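Local coordinates for protein HTH-type transcriptional regulator yiaJ (Escherichia coli, PDB 1YSQ) that represses transcription of the yiaKLMNOPQRS operon, which may serve the use of 2,3-diketo-L-gulonate, and is represented here by its C-terminal effector-binding-type domain, at residues 21-34 / 145-157. Sequence-based numbering, arbitrary orientation.
Sequences LNIATGETINFSSR and PYAVSISLSTSRL. With PO4 (phosphate ion), chain C; PO4 (phosphate ion), chain D; PO4 (phosphate ion), chain B.
Asn30 and Ser149 form an antiparallel hydrogen-bonded pair between strands 28-34 and 146-153, whose axes approach to 4.7 Å at 157°, and Asn30 N gives Ser149 O a nearly straight bond (2.9 Å, 175°). On the same face, Ser151 OG donates to a lone pair of Asn30 OD1 in the carbonyl plane at 2.9 Å. Ser149 OG, also 2.9 Å from Asn30 OD1, lies as close to an oxygen of a phosphate that Ser67, Ala68 and Met69 bind as well. Asn30 places its CG anti to its own carbonyl carbon (chi1 -48°), which brings OD1 over to the serines. A leucine at Asn30 would probably leave Ser151 OG without this acceptor and put an apolar branch against two serine hydroxyls.

The other face is mainly apolar where Ile29, Phe31, Val148 and Ile150 meet. Ile29 and Ile150 lie side by side, CD1 of the former 3.8 Å from CG1 of the latter, while Val148 CG2 meets the edge of the Phe31 ring at CD1. The rings of Phe31 and Tyr146 are nearly parallel but slid apart, with little overlap; Phe31 CZ lies 3.7 Å from Tyr146 CB. From helix 8-25, the Thr25 methyl meets Ile150 CD1 tip to tip, and Leu169 of helix 162-182 packs on Val148.

Beyond Leu152, a second phosphate sits between the Glu27 carboxylate and the start of helix 154-160, where Ser153, the N-cap, donates to it through N and OG. The two strands are central neighbours in the antiparallel sheet of the GAF-like IclR C-terminal domain, with helices 8-25 and 162-182 on the face that carries Ile29, Phe31, Val148 and Ile150.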
ATOM      1  N   LEU A  21      12.596   0.574   8.387  1.00 20.59           N
ATOM      2  CA  LEU A  21      11.767   1.714   7.974  1.00 20.47           C
ATOM      3  C   LEU A  21      10.851   2.170   9.115  1.00 20.31           C
ATOM      4  O   LEU A  21      10.619   3.370   9.300  1.00 19.81           O
ATOM      5  CB  LEU A  21      10.963   1.362   6.724  1.00 20.75           C
ATOM      6  CG  LEU A  21       9.974   2.395   6.165  1.00 20.78           C
ATOM      7  CD1 LEU A  21      10.731   3.603   5.588  1.00 22.02           C
ATOM      8  CD2 LEU A  21       9.100   1.722   5.101  1.00 21.00           C
ATOM      9  N   ASN A  22      10.340   1.195   9.871  1.00 20.19           N
ATOM     10  CA  ASN A  22       9.538   1.448  11.068  1.00 20.39           C
ATOM     11  C   ASN A  22      10.328   2.309  12.068  1.00 20.11           C
ATOM     12  O   ASN A  22       9.816   3.310  12.577  1.00 20.69           O
ATOM     13  CB  ASN A  22       9.108   0.092  11.656  1.00 20.32           C
ATOM     14  CG  ASN A  22       8.341   0.202  12.975  1.00 21.44           C
ATOM     15  OD1 ASN A  22       8.720  -0.442  13.949  1.00 21.91           O
ATOM     16  ND2 ASN A  22       7.244   0.966  12.995  1.00 19.47           N
ATOM     17  N   ILE A  23      11.570   1.925  12.339  1.00 21.00           N
ATOM     18  CA  ILE A  23      12.434   2.708  13.237  1.00 21.94           C
ATOM     19  C   ILE A  23      12.752   4.092  12.679  1.00 22.00           C
ATOM     20  O   ILE A  23      12.691   5.090  13.405  1.00 22.21           O
ATOM     21  CB  ILE A  23      13.747   1.926  13.578  1.00 22.55           C
ATOM     22  CG1 ILE A  23      13.441   0.582  14.269  1.00 22.65           C
ATOM     23  CG2 ILE A  23      14.735   2.795  14.411  1.00 22.41           C
ATOM     24  CD1 ILE A  23      12.581   0.675  15.528  1.00 25.01           C
ATOM     25  N   ALA A  24      13.070   4.157  11.387  1.00 22.52           N
ATOM     26  CA  ALA A  24      13.467   5.428  10.764  1.00 22.72           C
ATOM     27  C   ALA A  24      12.340   6.459  10.753  1.00 22.81           C
ATOM     28  O   ALA A  24      12.571   7.626  11.073  1.00 22.97           O
ATOM     29  CB  ALA A  24      13.982   5.180   9.349  1.00 23.47           C
ATOM     30  N   THR A  25      11.121   6.033  10.412  1.00 21.53           N
ATOM     31  CA  THR A  25       9.984   6.954  10.340  1.00 20.67           C
ATOM     32  C   THR A  25       9.182   7.087  11.638  1.00 21.07           C
ATOM     33  O   THR A  25       8.460   8.073  11.817  1.00 21.06           O
ATOM     34  CB  THR A  25       9.003   6.531   9.227  1.00 20.30           C
ATOM     35  OG1 THR A  25       8.419   5.250   9.565  1.00 18.67           O
ATOM     36  CG2 THR A  25       9.751   6.326   7.889  1.00 19.91           C
ATOM     37  N   GLY A  26       9.241   6.069  12.495  1.00 20.94           N
ATOM     38  CA  GLY A  26       8.394   6.037  13.686  1.00 19.89           C
ATOM     39  C   GLY A  26       6.944   5.611  13.437  1.00 20.04           C
ATOM     40  O   GLY A  26       6.136   5.536  14.365  1.00 19.70           O
ATOM     41  N   GLU A  27       6.605   5.335  12.179  1.00 19.78           N
ATOM     42  CA  GLU A  27       5.213   5.128  11.761  1.00 19.82           C
ATOM     43  C   GLU A  27       4.860   3.664  11.517  1.00 18.95           C
ATOM     44  O   GLU A  27       5.741   2.820  11.371  1.00 19.65           O
ATOM     45  CB  GLU A  27       4.942   5.893  10.448  1.00 19.71           C
ATOM     46  CG  GLU A  27       5.202   7.403  10.488  1.00 21.27           C
ATOM     47  CD  GLU A  27       4.269   8.153  11.427  1.00 22.63           C
ATOM     48  OE1 GLU A  27       3.391   7.522  12.059  1.00 21.65           O
ATOM     49  OE2 GLU A  27       4.418   9.395  11.546  1.00 24.53           O
ATOM     50  N   THR A  28       3.556   3.403  11.419  1.00 19.26           N
ATOM     51  CA  THR A  28       2.999   2.102  11.008  1.00 19.01           C
ATOM     52  C   THR A  28       3.548   1.662   9.656  1.00 19.09           C
ATOM     53  O   THR A  28       3.461   2.435   8.675  1.00 19.10           O
ATOM     54  CB  THR A  28       1.483   2.222  10.850  1.00 19.25           C
ATOM     55  OG1 THR A  28       0.873   2.572  12.109  1.00 18.44           O
ATOM     56  CG2 THR A  28       0.854   0.838  10.447  1.00 19.64           C
ATOM     57  N   ILE A  29       4.078   0.437   9.595  1.00 18.15           N
ATOM     58  CA  ILE A  29       4.534  -0.133   8.332  1.00 18.46           C
ATOM     59  C   ILE A  29       3.650  -1.319   7.995  1.00 19.02           C
ATOM     60  O   ILE A  29       3.480  -2.214   8.818  1.00 19.03           O
ATOM     61  CB  ILE A  29       6.041  -0.561   8.393  1.00 18.62           C
ATOM     62  CG1 ILE A  29       6.948   0.583   8.895  1.00 17.57           C
ATOM     63  CG2 ILE A  29       6.527  -1.134   7.034  1.00 18.45           C
ATOM     64  CD1 ILE A  29       6.849   1.930   8.151  1.00 20.11           C
ATOM     65  N   ASN A  30       3.083  -1.310   6.785  1.00 19.33           N
ATOM     66  CA  ASN A  30       2.213  -2.383   6.286  1.00 19.69           C
ATOM     67  C   ASN A  30       2.883  -3.065   5.115  1.00 19.96           C
ATOM     68  O   ASN A  30       3.529  -2.409   4.287  1.00 19.12           O
ATOM     69  CB  ASN A  30       0.881  -1.813   5.761  1.00 20.10           C
ATOM     70  CG  ASN A  30       0.240  -0.837   6.729  1.00 20.92           C
ATOM     71  OD1 ASN A  30       0.214   0.379   6.501  1.00 24.63           O
ATOM     72  ND2 ASN A  30      -0.271  -1.361   7.816  1.00 18.15           N
ATOM     73  N   PHE A  31       2.691  -4.375   5.025  1.00 19.62           N
ATOM     74  CA  PHE A  31       3.245  -5.148   3.912  1.00 19.25           C
ATOM     75  C   PHE A  31       2.191  -6.146   3.467  1.00 19.37           C
ATOM     76  O   PHE A  31       1.740  -6.982   4.257  1.00 18.64           O
ATOM     77  CB  PHE A  31       4.519  -5.862   4.368  1.00 19.02           C
ATOM     78  CG  PHE A  31       5.248  -6.584   3.272  1.00 21.02           C
ATOM     79  CD1 PHE A  31       5.763  -5.894   2.175  1.00 22.91           C
ATOM     80  CD2 PHE A  31       5.463  -7.950   3.353  1.00 23.79           C
ATOM     81  CE1 PHE A  31       6.455  -6.572   1.150  1.00 24.28           C
ATOM     82  CE2 PHE A  31       6.166  -8.627   2.327  1.00 25.71           C
ATOM     83  CZ  PHE A  31       6.650  -7.933   1.234  1.00 22.35           C
ATOM     84  N   SER A  32       1.780  -6.031   2.208  1.00 19.07           N
ATOM     85  CA  SER A  32       0.722  -6.880   1.688  1.00 19.30           C
ATOM     86  C   SER A  32       1.166  -7.705   0.487  1.00 19.29           C
ATOM     87  O   SER A  32       2.197  -7.404  -0.135  1.00 18.88           O
ATOM     88  CB  SER A  32      -0.499  -6.032   1.308  1.00 18.98           C
ATOM     89  OG  SER A  32      -0.250  -5.352   0.075  1.00 18.90           O
ATOM     90  N   SER A  33       0.383  -8.749   0.191  1.00 19.81           N
ATOM     91  CA  SER A  33       0.449  -9.469  -1.077  1.00 20.23           C
ATOM     92  C   SER A  33      -0.877  -9.228  -1.785  1.00 20.44           C
ATOM     93  O   SER A  33      -1.852  -8.768  -1.173  1.00 20.99           O
ATOM     94  CB  SER A  33       0.666 -10.973  -0.852  1.00 21.01           C
ATOM     95  OG  SER A  33      -0.424 -11.515  -0.102  1.00 23.19           O
ATOM     96  N   ARG A  34      -0.909  -9.487  -3.085  1.00 20.55           N
ATOM     97  CA  ARG A  34      -2.161  -9.458  -3.819  1.00 20.92           C
ATOM     98  C   ARG A  34      -2.803 -10.835  -3.859  1.00 21.68           C
ATOM     99  O   ARG A  34      -2.142 -11.825  -4.139  1.00 21.90           O
ATOM    100  CB  ARG A  34      -1.953  -8.951  -5.252  1.00 20.30           C
ATOM    101  CG  ARG A  34      -3.267  -8.505  -5.891  1.00 19.97           C
ATOM    102  CD  ARG A  34      -3.258  -8.485  -7.398  1.00 18.98           C
ATOM    103  NE  ARG A  34      -4.584  -8.107  -7.879  1.00 20.67           N
ATOM    104  CZ  ARG A  34      -4.823  -7.432  -8.997  1.00 21.99           C
ATOM    105  NH1 ARG A  34      -3.820  -7.040  -9.781  1.00 21.15           N
ATOM    106  NH2 ARG A  34      -6.072  -7.136  -9.325  1.00 20.79           N
ATOM    107  N   PRO A 145       3.872  -8.473  -7.042  1.00 21.66           N
ATOM    108  CA  PRO A 145       3.298  -9.461  -6.119  1.00 21.51           C
ATOM    109  C   PRO A 145       3.024  -8.916  -4.704  1.00 20.79           C
ATOM    110  O   PRO A 145       2.158  -9.461  -4.009  1.00 21.44           O
ATOM    111  CB  PRO A 145       4.369 -10.571  -6.107  1.00 21.24           C
ATOM    112  CG  PRO A 145       5.649  -9.826  -6.327  1.00 22.30           C
ATOM    113  CD  PRO A 145       5.284  -8.770  -7.359  1.00 21.70           C
ATOM    114  N   TYR A 146       3.737  -7.863  -4.296  1.00 20.44           N
ATOM    115  CA  TYR A 146       3.694  -7.346  -2.915  1.00 19.88           C
ATOM    116  C   TYR A 146       3.777  -5.830  -2.969  1.00 19.57           C
ATOM    117  O   TYR A 146       4.173  -5.260  -3.983  1.00 18.27           O
ATOM    118  CB  TYR A 146       4.860  -7.861  -2.052  1.00 19.94           C
ATOM    119  CG  TYR A 146       5.019  -9.352  -2.086  1.00 21.91           C
ATOM    120  CD1 TYR A 146       4.168 -10.182  -1.355  1.00 24.11           C
ATOM    121  CD2 TYR A 146       5.996  -9.941  -2.880  1.00 24.50           C
ATOM    122  CE1 TYR A 146       4.292 -11.561  -1.419  1.00 24.66           C
ATOM    123  CE2 TYR A 146       6.129 -11.321  -2.936  1.00 24.39           C
ATOM    124  CZ  TYR A 146       5.278 -12.111  -2.211  1.00 25.81           C
ATOM    125  OH  TYR A 146       5.422 -13.465  -2.275  1.00 28.55           O
ATOM    126  N   ALA A 147       3.423  -5.191  -1.860  1.00 19.41           N
ATOM    127  CA  ALA A 147       3.472  -3.739  -1.776  1.00 19.28           C
ATOM    128  C   ALA A 147       3.717  -3.347  -0.324  1.00 19.25           C
ATOM    129  O   ALA A 147       3.424  -4.117   0.600  1.00 18.40           O
ATOM    130  CB  ALA A 147       2.156  -3.137  -2.304  1.00 19.68           C
ATOM    131  N   VAL A 148       4.257  -2.151  -0.128  1.00 19.22           N
ATOM    132  CA  VAL A 148       4.577  -1.670   1.211  1.00 19.34           C
ATOM    133  C   VAL A 148       3.879  -0.330   1.397  1.00 19.33           C
ATOM    134  O   VAL A 148       3.813   0.459   0.459  1.00 18.71           O
ATOM    135  CB  VAL A 148       6.103  -1.412   1.384  1.00 19.12           C
ATOM    136  CG1 VAL A 148       6.457  -1.027   2.843  1.00 19.76           C
ATOM    137  CG2 VAL A 148       6.937  -2.601   0.932  1.00 20.83           C
ATOM    138  N   SER A 149       3.389  -0.055   2.609  1.00 19.00           N
ATOM    139  CA  SER A 149       2.818   1.262   2.872  1.00 19.59           C
ATOM    140  C   SER A 149       3.153   1.804   4.252  1.00 20.17           C
ATOM    141  O   SER A 149       3.509   1.041   5.155  1.00 20.08           O
ATOM    142  CB  SER A 149       1.296   1.254   2.611  1.00 20.10           C
ATOM    143  OG  SER A 149       0.582   0.626   3.664  1.00 18.51           O
ATOM    144  N   ILE A 150       3.092   3.130   4.387  1.00 20.09           N
ATOM    145  CA  ILE A 150       3.234   3.798   5.678  1.00 20.39           C
ATOM    146  C   ILE A 150       1.896   4.447   6.003  1.00 20.83           C
ATOM    147  O   ILE A 150       1.356   5.175   5.165  1.00 20.87           O
ATOM    148  CB  ILE A 150       4.337   4.902   5.622  1.00 20.14           C
ATOM    149  CG1 ILE A 150       5.720   4.289   5.346  1.00 21.30           C
ATOM    150  CG2 ILE A 150       4.320   5.725   6.930  1.00 21.01           C
ATOM    151  CD1 ILE A 150       6.869   5.340   5.110  1.00 23.35           C
ATOM    152  N   SER A 151       1.354   4.204   7.206  1.00 20.91           N
ATOM    153  CA  SER A 151       0.130   4.894   7.629  1.00 20.81           C
ATOM    154  C   SER A 151       0.502   5.920   8.679  1.00 20.86           C
ATOM    155  O   SER A 151       1.373   5.668   9.520  1.00 21.61           O
ATOM    156  CB  SER A 151      -0.915   3.933   8.241  1.00 21.69           C
ATOM    157  OG  SER A 151      -1.087   2.738   7.491  1.00 23.40           O
ATOM    158  N   LEU A 152      -0.170   7.068   8.636  1.00 21.04           N
ATOM    159  CA  LEU A 152       0.069   8.140   9.592  1.00 21.22           C
ATOM    160  C   LEU A 152      -1.108   9.104   9.552  1.00 21.34           C
ATOM    161  O   LEU A 152      -1.944   9.021   8.647  1.00 21.53           O
ATOM    162  CB  LEU A 152       1.393   8.866   9.287  1.00 20.75           C
ATOM    163  CG  LEU A 152       1.497   9.772   8.051  1.00 21.25           C
ATOM    164  CD1 LEU A 152       2.771  10.620   8.153  1.00 22.72           C
ATOM    165  CD2 LEU A 152       1.487   8.999   6.742  1.00 22.07           C
ATOM    166  N   SER A 153      -1.187  10.006  10.533  1.00 21.54           N
ATOM    167  CA  SER A 153      -2.237  11.021  10.533  1.00 21.52           C
ATOM    168  C   SER A 153      -2.042  11.989   9.363  1.00 22.22           C
ATOM    169  O   SER A 153      -0.906  12.345   9.000  1.00 21.34           O
ATOM    170  CB  SER A 153      -2.270  11.804  11.858  1.00 22.01           C
ATOM    171  OG  SER A 153      -1.071  12.541  12.031  1.00 20.55           O
ATOM    172  N   THR A 154      -3.160  12.417   8.779  1.00 22.19           N
ATOM    173  CA  THR A 154      -3.138  13.381   7.688  1.00 23.47           C
ATOM    174  C   THR A 154      -2.412  14.650   8.144  1.00 23.94           C
ATOM    175  O   THR A 154      -1.648  15.254   7.389  1.00 23.68           O
ATOM    176  CB  THR A 154      -4.564  13.727   7.305  1.00 23.23           C
ATOM    177  OG1 THR A 154      -5.260  12.515   6.992  1.00 23.85           O
ATOM    178  CG2 THR A 154      -4.585  14.545   6.004  1.00 23.24           C
ATOM    179  N   SER A 155      -2.668  15.007   9.398  1.00 25.50           N
ATOM    180  CA  SER A 155      -2.055  16.145  10.049  1.00 27.02           C
ATOM    181  C   SER A 155      -0.534  16.037  10.004  1.00 27.06           C
ATOM    182  O   SER A 155       0.156  16.990   9.603  1.00 26.86           O
ATOM    183  CB  SER A 155      -2.532  16.203  11.493  1.00 27.47           C
ATOM    184  OG  SER A 155      -2.281  17.484  12.001  1.00 33.48           O
ATOM    185  N   ARG A 156      -0.007  14.878  10.411  1.00 26.50           N
ATOM    186  CA  ARG A 156       1.432  14.691  10.396  1.00 26.24           C
ATOM    187  C   ARG A 156       1.979  14.661   8.969  1.00 26.50           C
ATOM    188  O   ARG A 156       3.034  15.227   8.690  1.00 25.81           O
ATOM    189  CB  ARG A 156       1.859  13.436  11.174  1.00 26.79           C
ATOM    190  CG  ARG A 156       3.368  13.292  11.276  1.00 26.32           C
ATOM    191  CD  ARG A 156       4.037  14.446  12.018  1.00 29.28           C
ATOM    192  NE  ARG A 156       5.473  14.231  12.199  1.00 31.20           N
ATOM    193  CZ  ARG A 156       6.376  15.197  12.378  1.00 32.87           C
ATOM    194  NH1 ARG A 156       6.016  16.477  12.403  1.00 33.45           N
ATOM    195  NH2 ARG A 156       7.651  14.877  12.524  1.00 33.82           N
ATOM    196  N   LEU A 157       1.250  14.018   8.063  1.00 26.57           N
ATOM    197  CA  LEU A 157       1.702  13.937   6.673  1.00 27.54           C
ATOM    198  C   LEU A 157       1.871  15.334   6.045  1.00 28.20           C
ATOM    199  O   LEU A 157       2.834  15.595   5.309  1.00 28.45           O
ATOM    200  CB  LEU A 157       0.721  13.103   5.857  1.00 27.35           C
ATOM    201  CG  LEU A 157       1.038  12.958   4.364  1.00 27.26           C
ATOM    202  CD1 LEU A 157       2.410  12.333   4.167  1.00 28.22           C
ATOM    203  CD2 LEU A 157      -0.038  12.125   3.734  1.00 29.03           C
TER
HETATM  204  P   PO4 C 302       1.623  10.180  13.590  1.00 25.89           P
HETATM  205  O1  PO4 C 302       1.324  10.665  14.984  1.00 27.20           O
HETATM  206  O2  PO4 C 302       0.620  10.755  12.641  1.00 24.50           O
HETATM  207  O3  PO4 C 302       3.032  10.582  13.280  1.00 28.04           O
HETATM  208  O4  PO4 C 302       1.551   8.666  13.525  1.00 25.03           O
HETATM  209  P   PO4 D 303      -0.203  -6.979 -10.245  1.00 34.06           P
HETATM  210  O1  PO4 D 303      -0.159  -7.009  -8.731  1.00 31.99           O
HETATM  211  O2  PO4 D 303      -0.414  -5.555 -10.728  1.00 30.02           O
HETATM  212  O3  PO4 D 303       1.081  -7.554 -10.808  1.00 31.33           O
HETATM  213  O4  PO4 D 303      -1.401  -7.808 -10.656  1.00 34.17           O
HETATM  214  P   PO4 B 301      -3.235   0.670   2.550  1.00 32.99           P
HETATM  215  O1  PO4 B 301      -4.109   1.919   2.334  1.00 29.61           O
HETATM  216  O2  PO4 B 301      -2.497   0.272   1.313  1.00 33.75           O
HETATM  217  O3  PO4 B 301      -2.261   0.859   3.698  1.00 33.22           O
HETATM  218  O4  PO4 B 301      -4.201  -0.446   2.917  1.00 35.04           O
HETATM  219  O   HOH W   1       1.328   5.309  12.435  1.00 20.85           O
HETATM  220  O   HOH W   2       0.968 -11.631  -4.676  1.00 26.65           O